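Local coordinates for protein AtFKBP42 (Arabidopsis thaliana, PDB 2F4E) that modulates transporter-driven uptake of compounds into the vacuole, regulates cell elongation and orientation, and probably catalyses cis-trans isomerization of prolyl peptide bonds, at residues Y67-L72 and P94-L99; Q54-G59 and G119-V124; H73-T78 and F85-H90. All coordinates share one frame; numbering follows the deposited sequence.

How the interactions relate
All three interactions belong to the same antiparallel sheet. Interactions 1 and 3 share strand 69-78: its first half pairs with strand 95-98, its second half with strand 84-87, and the two contacts touch where Pro94 and Ile95 pack on His73 and Tyr74. Interaction 2 lies elsewhere in the sheet, joining strand 51-55 to strand 121-126, and reaches interaction 3 through Arg121, which packs beside Trp89. Interaction 3 is the buried one and mixes aromatic stacking, side-chain hydrogen bonds and a salt bridge. The other two are only partly buried and rely mainly on backbone ladders, regular in interaction 1 and bulged in interaction 2.

Interaction 1 of 3, residues Y67-L72 and P94-L99; sequences YSTCFL and PIELVL
Cys70 and Leu97 face each other as an antiparallel hydrogen-bonded pair, Leu97 N giving its hydrogen to Cys70 O at 2.7 Å and Cys70 N returning a bond to Leu97 O. Leu72 and Ile95 repeat this two residues along, and Leu99 N closes the other end on Ser68 O at 3.1 Å. The sheet's two faces differ in character. On that of Cys70, Leu72, Ile95 and Leu97, Cys70 SG presses against Leu99 CD1 at 3.4 Å, and Leu72 lies side by side with Ile95, CG to CG1 3.9 Å. Leu72 CD2 meanwhile reaches over to Leu97 CD2 at 4.1 Å. On the opposite face Phe71 and Glu96 run alongside, ring and carboxylate turned 62° apart, with Phe71 CE1 3.5 Å from Glu96 OE1. Glu96 holds CG anti to its backbone N (chi1 178°), which sets that methylene 3.7 Å from Thr69 CG2. Farther along, Leu99 O meets the Tyr67 ring at its edge. Outside the pair, Ser68 OG bonds to Glu160 O. Helix 107-113 packs on the apolar face, Val113 touching Cys70, Leu72 and Leu97, while strand 149-158 continues the sheet beyond Phe71.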
loop_
_atom_site.group_PDB
_atom_site.type_symbol
_atom_site.label_atom_id
_atom_site.label_comp_id
_atom_site.label_asym_id
_atom_site.label_seq_id
_atom_site.Cartn_x
_atom_site.Cartn_y
_atom_site.Cartn_z
ATOM N N TYR A 67 -3.504 -9.002 12.448
ATOM C CA TYR A 67 -3.224 -10.396 12.110
ATOM C C TYR A 67 -4.139 -10.978 11.023
ATOM O O TYR A 67 -4.060 -12.161 10.693
ATOM C CB TYR A 67 -3.300 -11.253 13.382
ATOM C CG TYR A 67 -2.534 -10.666 14.562
ATOM C CD1 TYR A 67 -1.423 -9.836 14.356
ATOM C CD2 TYR A 67 -2.896 -10.966 15.883
ATOM C CE1 TYR A 67 -0.689 -9.319 15.424
ATOM C CE2 TYR A 67 -2.161 -10.449 16.977
ATOM C CZ TYR A 67 -1.062 -9.627 16.730
ATOM O OH TYR A 67 -0.322 -9.099 17.762
ATOM N N SER A 68 -5.003 -10.140 10.467
ATOM C CA SER A 68 -5.911 -10.557 9.404
ATOM C C SER A 68 -5.190 -10.846 8.078
ATOM O O SER A 68 -4.160 -10.255 7.763
ATOM C CB SER A 68 -6.962 -9.469 9.172
ATOM O OG SER A 68 -7.804 -9.787 8.077
ATOM N N THR A 69 -5.735 -11.772 7.302
ATOM C CA THR A 69 -5.177 -12.098 5.996
ATOM C C THR A 69 -5.855 -11.190 4.968
ATOM O O THR A 69 -7.088 -11.116 4.886
ATOM C CB THR A 69 -5.433 -13.568 5.623
ATOM O OG1 THR A 69 -4.674 -14.410 6.497
ATOM C CG2 THR A 69 -5.018 -13.841 4.192
ATOM N N CYS A 70 -5.044 -10.497 4.186
ATOM C CA CYS A 70 -5.567 -9.585 3.187
ATOM C C CYS A 70 -5.129 -9.952 1.776
ATOM O O CYS A 70 -3.972 -10.280 1.521
ATOM C CB CYS A 70 -5.105 -8.163 3.506
ATOM S SG CYS A 70 -5.129 -7.740 5.280
ATOM N N PHE A 71 -6.082 -9.893 0.860
ATOM C CA PHE A 71 -5.812 -10.163 -0.542
ATOM C C PHE A 71 -5.952 -8.821 -1.229
ATOM O O PHE A 71 -6.968 -8.140 -1.064
ATOM C CB PHE A 71 -6.809 -11.186 -1.072
ATOM C CG PHE A 71 -6.530 -12.572 -0.587
ATOM C CD1 PHE A 71 -5.486 -13.314 -1.133
ATOM C CD2 PHE A 71 -7.253 -13.108 0.469
ATOM C CE1 PHE A 71 -5.164 -14.576 -0.629
ATOM C CE2 PHE A 71 -6.939 -14.364 0.979
ATOM C CZ PHE A 71 -5.893 -15.099 0.431
ATOM N N LEU A 72 -4.923 -8.429 -1.977
ATOM C CA LEU A 72 -4.958 -7.132 -2.628
ATOM C C LEU A 72 -4.132 -6.980 -3.903
ATOM O O LEU A 72 -3.199 -7.743 -4.169
ATOM C CB LEU A 72 -4.522 -6.063 -1.620
ATOM C CG LEU A 72 -3.048 -6.140 -1.208
ATOM C CD1 LEU A 72 -2.286 -5.007 -1.834
ATOM C CD2 LEU A 72 -2.928 -6.076 0.291
ATOM N N PRO A 94 -2.549 -10.988 -7.656
ATOM C CA PRO A 94 -2.718 -10.246 -6.404
ATOM C C PRO A 94 -1.914 -10.915 -5.297
ATOM O O PRO A 94 -1.532 -12.077 -5.423
ATOM C CB PRO A 94 -4.225 -10.308 -6.170
ATOM C CG PRO A 94 -4.600 -11.611 -6.757
ATOM C CD PRO A 94 -3.805 -11.646 -8.052
ATOM N N ILE A 95 -1.630 -10.185 -4.226
ATOM C CA ILE A 95 -0.855 -10.776 -3.150
ATOM C C ILE A 95 -1.662 -11.046 -1.905
ATOM O O ILE A 95 -2.786 -10.569 -1.743
ATOM C CB ILE A 95 0.352 -9.895 -2.737
ATOM C CG1 ILE A 95 -0.131 -8.516 -2.283
ATOM C CG2 ILE A 95 1.333 -9.790 -3.894
ATOM C CD1 ILE A 95 0.892 -7.738 -1.475
ATOM N N GLU A 96 -1.067 -11.840 -1.030
ATOM C CA GLU A 96 -1.667 -12.183 0.245
ATOM C C GLU A 96 -0.770 -11.535 1.275
ATOM O O GLU A 96 0.404 -11.866 1.373
ATOM C CB GLU A 96 -1.669 -13.693 0.451
ATOM C CG GLU A 96 -2.237 -14.140 1.783
ATOM C CD GLU A 96 -2.325 -15.653 1.893
ATOM O OE1 GLU A 96 -2.572 -16.307 0.856
ATOM O OE2 GLU A 96 -2.134 -16.186 3.008
ATOM N N LEU A 97 -1.322 -10.600 2.028
ATOM C CA LEU A 97 -0.567 -9.888 3.044
ATOM C C LEU A 97 -1.143 -10.185 4.424
ATOM O O LEU A 97 -2.298 -9.851 4.707
ATOM C CB LEU A 97 -0.648 -8.389 2.767
ATOM C CG LEU A 97 0.078 -7.447 3.729
ATOM C CD1 LEU A 97 1.574 -7.522 3.494
ATOM C CD2 LEU A 97 -0.401 -6.030 3.496
ATOM N N VAL A 98 -0.347 -10.818 5.279
ATOM C CA VAL A 98 -0.812 -11.123 6.628
ATOM C C VAL A 98 -0.349 -10.009 7.563
ATOM O O VAL A 98 0.835 -9.893 7.879
ATOM C CB VAL A 98 -0.277 -12.489 7.131
ATOM C CG1 VAL A 98 -0.749 -12.750 8.547
ATOM C CG2 VAL A 98 -0.759 -13.607 6.216
ATOM N N LEU A 99 -1.290 -9.169 7.971
ATOM C CA LEU A 99 -0.996 -8.063 8.867
ATOM C C LEU A 99 -0.289 -8.548 10.129
ATOM O O LEU A 99 -0.767 -9.463 10.807
ATOM C CB LEU A 99 -2.297 -7.362 9.235
ATOM C CG LEU A 99 -2.929 -6.655 8.038
ATOM C CD1 LEU A 99 -4.398 -6.317 8.306
ATOM C CD2 LEU A 99 -2.125 -5.413 7.744
#

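Interaction 2 of 3, residues Q54-G59 and G119-V124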
loop_
_atom_site.group_PDB
_atom_site.type_symbol
_atom_site.label_atom_id
_atom_site.label_comp_id
_atom_site.label_asym_id
_atom_site.label_seq_id
_atom_site.Cartn_x
_atom_site.Cartn_y
_atom_site.Cartn_z
ATOM N N GLN A 54 -5.202 8.706 0.717
ATOM C CA GLN A 54 -6.246 9.398 -0.041
ATOM C C GLN A 54 -7.123 8.294 -0.630
ATOM O O GLN A 54 -6.630 7.453 -1.375
ATOM C CB GLN A 54 -5.651 10.181 -1.204
ATOM C CG GLN A 54 -4.750 11.338 -0.865
ATOM C CD GLN A 54 -4.337 12.101 -2.119
ATOM O OE1 GLN A 54 -3.639 11.574 -2.986
ATOM N NE2 GLN A 54 -4.783 13.340 -2.223
ATOM N N ILE A 55 -8.414 8.307 -0.323
ATOM C CA ILE A 55 -9.323 7.285 -0.834
ATOM C C ILE A 55 -9.833 7.614 -2.231
ATOM O O ILE A 55 -10.286 8.727 -2.502
ATOM C CB ILE A 55 -10.529 7.091 0.117
ATOM C CG1 ILE A 55 -10.044 6.514 1.446
ATOM C CG2 ILE A 55 -11.551 6.174 -0.510
ATOM C CD1 ILE A 55 -11.131 6.427 2.517
ATOM N N ILE A 56 -9.749 6.630 -3.118
ATOM C CA ILE A 56 -10.192 6.782 -4.500
ATOM C C ILE A 56 -11.623 6.275 -4.621
ATOM O O ILE A 56 -12.497 6.940 -5.181
ATOM C CB ILE A 56 -9.304 5.948 -5.455
ATOM C CG1 ILE A 56 -7.897 6.541 -5.505
ATOM C CG2 ILE A 56 -9.957 5.853 -6.844
ATOM C CD1 ILE A 56 -6.945 5.802 -6.429
ATOM N N LYS A 57 -11.835 5.069 -4.102
ATOM C CA LYS A 57 -13.135 4.416 -4.125
ATOM C C LYS A 57 -13.451 3.826 -2.763
ATOM O O LYS A 57 -12.712 2.978 -2.275
ATOM C CB LYS A 57 -13.134 3.298 -5.170
ATOM C CG LYS A 57 -14.399 2.463 -5.187
ATOM C CD LYS A 57 -14.286 1.364 -6.209
ATOM C CE LYS A 57 -15.509 0.480 -6.192
ATOM N NZ LYS A 57 -15.412 -0.583 -7.242
ATOM N N GLU A 58 -14.547 4.277 -2.160
ATOM C CA GLU A 58 -14.988 3.779 -0.860
ATOM C C GLU A 58 -15.309 2.296 -0.974
ATOM O O GLU A 58 -15.747 1.821 -2.018
ATOM C CB GLU A 58 -16.266 4.497 -0.402
ATOM C CG GLU A 58 -16.132 5.974 -0.069
ATOM C CD GLU A 58 -15.169 6.230 1.071
ATOM O OE1 GLU A 58 -15.267 5.534 2.115
ATOM O OE2 GLU A 58 -14.319 7.137 0.922
ATOM N N GLY A 59 -15.100 1.572 0.114
ATOM C CA GLY A 59 -15.399 0.155 0.119
ATOM C C GLY A 59 -16.545 -0.115 1.081
ATOM O O GLY A 59 -17.329 0.789 1.395
ATOM N N GLY A 119 -12.716 -3.877 -0.873
ATOM C CA GLY A 119 -13.133 -3.280 -2.126
ATOM C C GLY A 119 -12.695 -1.834 -2.256
ATOM O O GLY A 119 -12.931 -1.186 -3.281
ATOM N N GLU A 120 -12.054 -1.312 -1.216
ATOM C CA GLU A 120 -11.596 0.067 -1.268
ATOM C C GLU A 120 -10.346 0.200 -2.132
ATOM O O GLU A 120 -9.525 -0.712 -2.223
ATOM C CB GLU A 120 -11.295 0.587 0.137
ATOM C CG GLU A 120 -10.980 2.054 0.180
ATOM C CD GLU A 120 -10.711 2.561 1.580
ATOM O OE1 GLU A 120 -11.556 2.326 2.485
ATOM O OE2 GLU A 120 -9.652 3.203 1.759
ATOM N N ARG A 121 -10.209 1.357 -2.761
ATOM C CA ARG A 121 -9.068 1.643 -3.609
ATOM C C ARG A 121 -8.530 2.991 -3.145
ATOM O O ARG A 121 -9.282 3.961 -3.072
ATOM C CB ARG A 121 -9.528 1.714 -5.061
ATOM C CG ARG A 121 -8.419 1.662 -6.082
ATOM C CD ARG A 121 -8.981 1.161 -7.410
ATOM N NE ARG A 121 -7.944 1.021 -8.433
ATOM C CZ ARG A 121 -8.114 0.394 -9.599
ATOM N NH1 ARG A 121 -9.283 -0.170 -9.894
ATOM N NH2 ARG A 121 -7.132 0.376 -10.500
ATOM N N ALA A 122 -7.244 3.051 -2.816
ATOM C CA ALA A 122 -6.661 4.294 -2.337
ATOM C C ALA A 122 -5.196 4.464 -2.656
ATOM O O ALA A 122 -4.519 3.529 -3.082
ATOM C CB ALA A 122 -6.849 4.403 -0.841
ATOM N N LEU A 123 -4.717 5.684 -2.452
ATOM C CA LEU A 123 -3.315 6.010 -2.665
ATOM C C LEU A 123 -2.665 6.003 -1.294
ATOM O O LEU A 123 -3.232 6.525 -0.333
ATOM C CB LEU A 123 -3.173 7.396 -3.281
ATOM C CG LEU A 123 -3.710 7.621 -4.697
ATOM C CD1 LEU A 123 -3.368 9.056 -5.134
ATOM C CD2 LEU A 123 -3.099 6.597 -5.669
ATOM N N VAL A 124 -1.495 5.392 -1.187
ATOM C CA VAL A 124 -0.814 5.346 0.092
ATOM C C VAL A 124 0.591 5.912 -0.047
ATOM O O VAL A 124 1.426 5.400 -0.805
ATOM C CB VAL A 124 -0.745 3.899 0.659
ATOM C CG1 VAL A 124 -0.212 3.933 2.073
ATOM C CG2 VAL A 124 -2.111 3.244 0.624
#
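Arg121 O takes two hydrogens from consecutive residues across the sheet, Ile56 N at 2.7 Å and Lys57 N at 3.0 Å. Both donors lie in the plane of this carbonyl, and the Lys57 bond falls on a lone pair. Arg121 N in turn donates to Lys57 O, so both backbone polar atoms of Arg121 are satisfied here. Before the chain turns its corner at Ile56, Gln54 and Leu123 form a regular antiparallel pair, with Leu123 N to Gln54 O at 2.8 Å and Gln54 N to Leu123 O closing the ring. Ile56 and Lys57 facing one residue make a classic beta bulge, which shifts the register by one at that corner, beside strand 121-126 in the antiparallel sheet of this FKBP domain. Lys57 O also receives a CA-H...O contact from Glu120, whose CG comes within 3.1 Å of the same oxygen. With CG swung opposite the main-chain nitrogen (chi1 -173°), the extended Glu120 chain crosses Ile55 at about a right angle, and OE2 lies 3.3 Å from Ile55 CG1. The polar ends of that carboxylate look elsewhere: OE2 makes a long, weak ion pair with Lys53 and OE1 accepts a weak hydrogen bond from Lys117 N. Gln54 likewise divides its amide. OE1 sits against Leu123 CD1 at 3.3 Å, whereas NE2 donates to the carbonyls of Ser42 and Val40. Ile56 CD1 reaches Leu123 CD2 at 4.0 Å, and Pro38 touches both residues. The Arg121 and Lys57 side chains start together, CB to CB 3.9 Å, then part, and NH1 of Arg121 forms a salt bridge with Glu154. Backbone bonds between Glu120 and Val155 and between Ala122 and Val153 join segment 119-124 to strand 149-158.

Interaction 3 of 3, residues H73-T78 and F85-H90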
loop_
_atom_site.group_PDB
_atom_site.type_symbol
_atom_site.label_atom_id
_atom_site.label_comp_id
_atom_site.label_asym_id
_atom_site.label_seq_id
_atom_site.Cartn_x
_atom_site.Cartn_y
_atom_site.Cartn_z
ATOM N N HIS A 73 -4.513 -5.978 -4.684
ATOM C CA HIS A 73 -3.828 -5.617 -5.916
ATOM C C HIS A 73 -3.167 -4.273 -5.623
ATOM O O HIS A 73 -3.663 -3.509 -4.799
ATOM C CB HIS A 73 -4.820 -5.424 -7.059
ATOM C CG HIS A 73 -5.092 -6.653 -7.852
ATOM N ND1 HIS A 73 -4.079 -7.444 -8.376
ATOM C CD2 HIS A 73 -6.246 -7.213 -8.277
ATOM C CE1 HIS A 73 -4.604 -8.421 -9.077
ATOM N NE2 HIS A 73 -5.925 -8.306 -9.037
ATOM N N TYR A 74 -2.059 -3.975 -6.289
ATOM C CA TYR A 74 -1.409 -2.691 -6.070
ATOM C C TYR A 74 -0.294 -2.361 -7.051
ATOM O O TYR A 74 0.291 -3.244 -7.677
ATOM C CB TYR A 74 -0.858 -2.607 -4.642
ATOM C CG TYR A 74 0.489 -3.266 -4.427
ATOM C CD1 TYR A 74 1.679 -2.571 -4.660
ATOM C CD2 TYR A 74 0.577 -4.587 -3.989
ATOM C CE1 TYR A 74 2.914 -3.183 -4.455
ATOM C CE2 TYR A 74 1.797 -5.200 -3.785
ATOM C CZ TYR A 74 2.968 -4.504 -4.017
ATOM O OH TYR A 74 4.181 -5.127 -3.818
ATOM N N ARG A 75 -0.031 -1.068 -7.190
ATOM C CA ARG A 75 1.047 -0.578 -8.038
ATOM C C ARG A 75 1.925 0.242 -7.116
ATOM O O ARG A 75 1.434 0.835 -6.154
ATOM C CB ARG A 75 0.527 0.313 -9.164
ATOM C CG ARG A 75 -0.340 -0.395 -10.174
ATOM C CD ARG A 75 -0.641 0.515 -11.353
ATOM N NE ARG A 75 -1.495 -0.143 -12.334
ATOM C CZ ARG A 75 -2.823 -0.167 -12.298
ATOM N NH1 ARG A 75 -3.485 0.448 -11.326
ATOM N NH2 ARG A 75 -3.486 -0.845 -13.225
ATOM N N ALA A 76 3.219 0.267 -7.391
ATOM C CA ALA A 76 4.124 1.027 -6.555
ATOM C C ALA A 76 5.017 1.900 -7.416
ATOM O O ALA A 76 5.531 1.462 -8.448
ATOM C CB ALA A 76 4.953 0.093 -5.700
ATOM N N TRP A 77 5.197 3.138 -6.982
ATOM C CA TRP A 77 6.005 4.107 -7.708
ATOM C C TRP A 77 6.938 4.809 -6.729
ATOM O O TRP A 77 6.534 5.139 -5.606
ATOM C CB TRP A 77 5.112 5.190 -8.323
ATOM C CG TRP A 77 4.271 4.812 -9.487
ATOM C CD1 TRP A 77 4.658 4.775 -10.795
ATOM C CD2 TRP A 77 2.884 4.471 -9.467
ATOM N NE1 TRP A 77 3.599 4.434 -11.591
ATOM C CE2 TRP A 77 2.496 4.239 -10.802
ATOM C CE3 TRP A 77 1.927 4.337 -8.449
ATOM C CZ2 TRP A 77 1.198 3.883 -11.149
ATOM C CZ3 TRP A 77 0.639 3.984 -8.797
ATOM C CH2 TRP A 77 0.286 3.760 -10.137
ATOM N N THR A 78 8.179 5.034 -7.144
ATOM C CA THR A 78 9.124 5.771 -6.319
ATOM C C THR A 78 8.664 7.209 -6.536
ATOM O O THR A 78 8.402 7.621 -7.668
ATOM C CB THR A 78 10.562 5.646 -6.822
ATOM O OG1 THR A 78 10.599 5.795 -8.248
ATOM C CG2 THR A 78 11.145 4.294 -6.436
ATOM N N PHE A 85 7.678 0.304 -10.220
ATOM C CA PHE A 85 8.487 -0.891 -10.030
ATOM C C PHE A 85 7.675 -2.097 -9.558
ATOM O O PHE A 85 8.229 -3.158 -9.261
ATOM C CB PHE A 85 9.628 -0.590 -9.057
ATOM C CG PHE A 85 9.183 -0.310 -7.650
ATOM C CD1 PHE A 85 9.004 -1.344 -6.743
ATOM C CD2 PHE A 85 8.953 0.996 -7.231
ATOM C CE1 PHE A 85 8.621 -1.080 -5.422
ATOM C CE2 PHE A 85 8.571 1.273 -5.919
ATOM C CZ PHE A 85 8.398 0.232 -5.010
ATOM N N GLU A 86 6.359 -1.936 -9.495
ATOM C CA GLU A 86 5.482 -3.033 -9.079
ATOM C C GLU A 86 4.076 -2.755 -9.614
ATOM O O GLU A 86 3.622 -1.610 -9.582
ATOM C CB GLU A 86 5.458 -3.139 -7.552
ATOM C CG GLU A 86 5.586 -4.558 -7.007
ATOM C CD GLU A 86 6.873 -4.782 -6.197
ATOM O OE1 GLU A 86 7.974 -4.491 -6.707
ATOM O OE2 GLU A 86 6.803 -5.258 -5.043
ATOM N N ASP A 87 3.406 -3.799 -10.104
ATOM C CA ASP A 87 2.060 -3.696 -10.671
ATOM C C ASP A 87 1.426 -5.083 -10.691
ATOM O O ASP A 87 1.552 -5.814 -11.673
ATOM C CB ASP A 87 2.137 -3.162 -12.106
ATOM C CG ASP A 87 0.800 -2.652 -12.621
ATOM O OD1 ASP A 87 -0.236 -3.308 -12.400
ATOM O OD2 ASP A 87 0.786 -1.591 -13.270
ATOM N N THR A 88 0.751 -5.454 -9.606
ATOM C CA THR A 88 0.112 -6.765 -9.533
ATOM C C THR A 88 -1.013 -6.947 -10.537
ATOM O O THR A 88 -1.305 -8.068 -10.912
ATOM C CB THR A 88 -0.424 -7.068 -8.113
ATOM O OG1 THR A 88 -1.464 -6.141 -7.780
ATOM C CG2 THR A 88 0.723 -6.990 -7.089
ATOM N N TRP A 89 -1.644 -5.859 -10.972
ATOM C CA TRP A 89 -2.708 -5.959 -11.971
ATOM C C TRP A 89 -2.126 -6.408 -13.302
ATOM O O TRP A 89 -2.682 -7.274 -13.961
ATOM C CB TRP A 89 -3.412 -4.618 -12.174
ATOM C CG TRP A 89 -4.468 -4.316 -11.161
ATOM C CD1 TRP A 89 -5.687 -4.924 -11.030
ATOM C CD2 TRP A 89 -4.414 -3.305 -10.152
ATOM N NE1 TRP A 89 -6.391 -4.346 -10.007
ATOM C CE2 TRP A 89 -5.632 -3.347 -9.445
ATOM C CE3 TRP A 89 -3.448 -2.362 -9.771
ATOM C CZ2 TRP A 89 -5.919 -2.489 -8.383
ATOM C CZ3 TRP A 89 -3.728 -1.505 -8.711
ATOM C CH2 TRP A 89 -4.956 -1.576 -8.029
ATOM N N HIS A 90 -1.004 -5.815 -13.695
ATOM C CA HIS A 90 -0.382 -6.185 -14.954
ATOM C C HIS A 90 0.015 -7.656 -14.941
ATOM O O HIS A 90 -0.241 -8.372 -15.902
ATOM C CB HIS A 90 0.849 -5.314 -15.238
ATOM C CG HIS A 90 1.553 -5.678 -16.510
ATOM N ND1 HIS A 90 0.956 -5.572 -17.743
ATOM C CD2 HIS A 90 2.793 -6.178 -16.725
ATOM C CE1 HIS A 90 1.800 -5.993 -18.674
ATOM N NE2 HIS A 90 2.919 -6.365 -18.083
#
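Arg75 runs alongside Asp87, and every atom of its side chain meets the opposite segment. CB lies over Glu86 O, and CG and CD slide along the Asp87 carboxylate, CD 3.2 Å from OD2. NE then makes a salt bridge to Asp87 OD2 at 2.9 Å, approaching from above the carboxylate plane; this oxygen also pairs with Lys84. At the tip, the guanidinium is laid against Trp89, planes only 23° apart: NH1 is 3.2 Å from CE3, CZ also meets CE3, and NH2 nears CE3 and CB. NH1 also forms a salt bridge with Glu152, which may offset the nearby guanidinium of Arg121. The indole's five-membered ring carries His73 in an offset stack, centroids 4.0 Å apart. Thr88 OG1, set between its backbone N and carbonyl carbon (chi1 64°), is gripped by two hydrogen bonds, with Tyr74 N at 2.7 Å and His73 ND1 at 3.0 Å. Tyr74 OH donates to Glu86 OE2 at 2.9 Å, and Ala76 CB sits over one face of the Phe85 ring. Strands 69-78 and 84-87 form a beta hairpin of the FKBP fold, where Tyr74, Phe85 and Glu86 probably correspond to positions that line the ligand pocket in well-studied FKBPs.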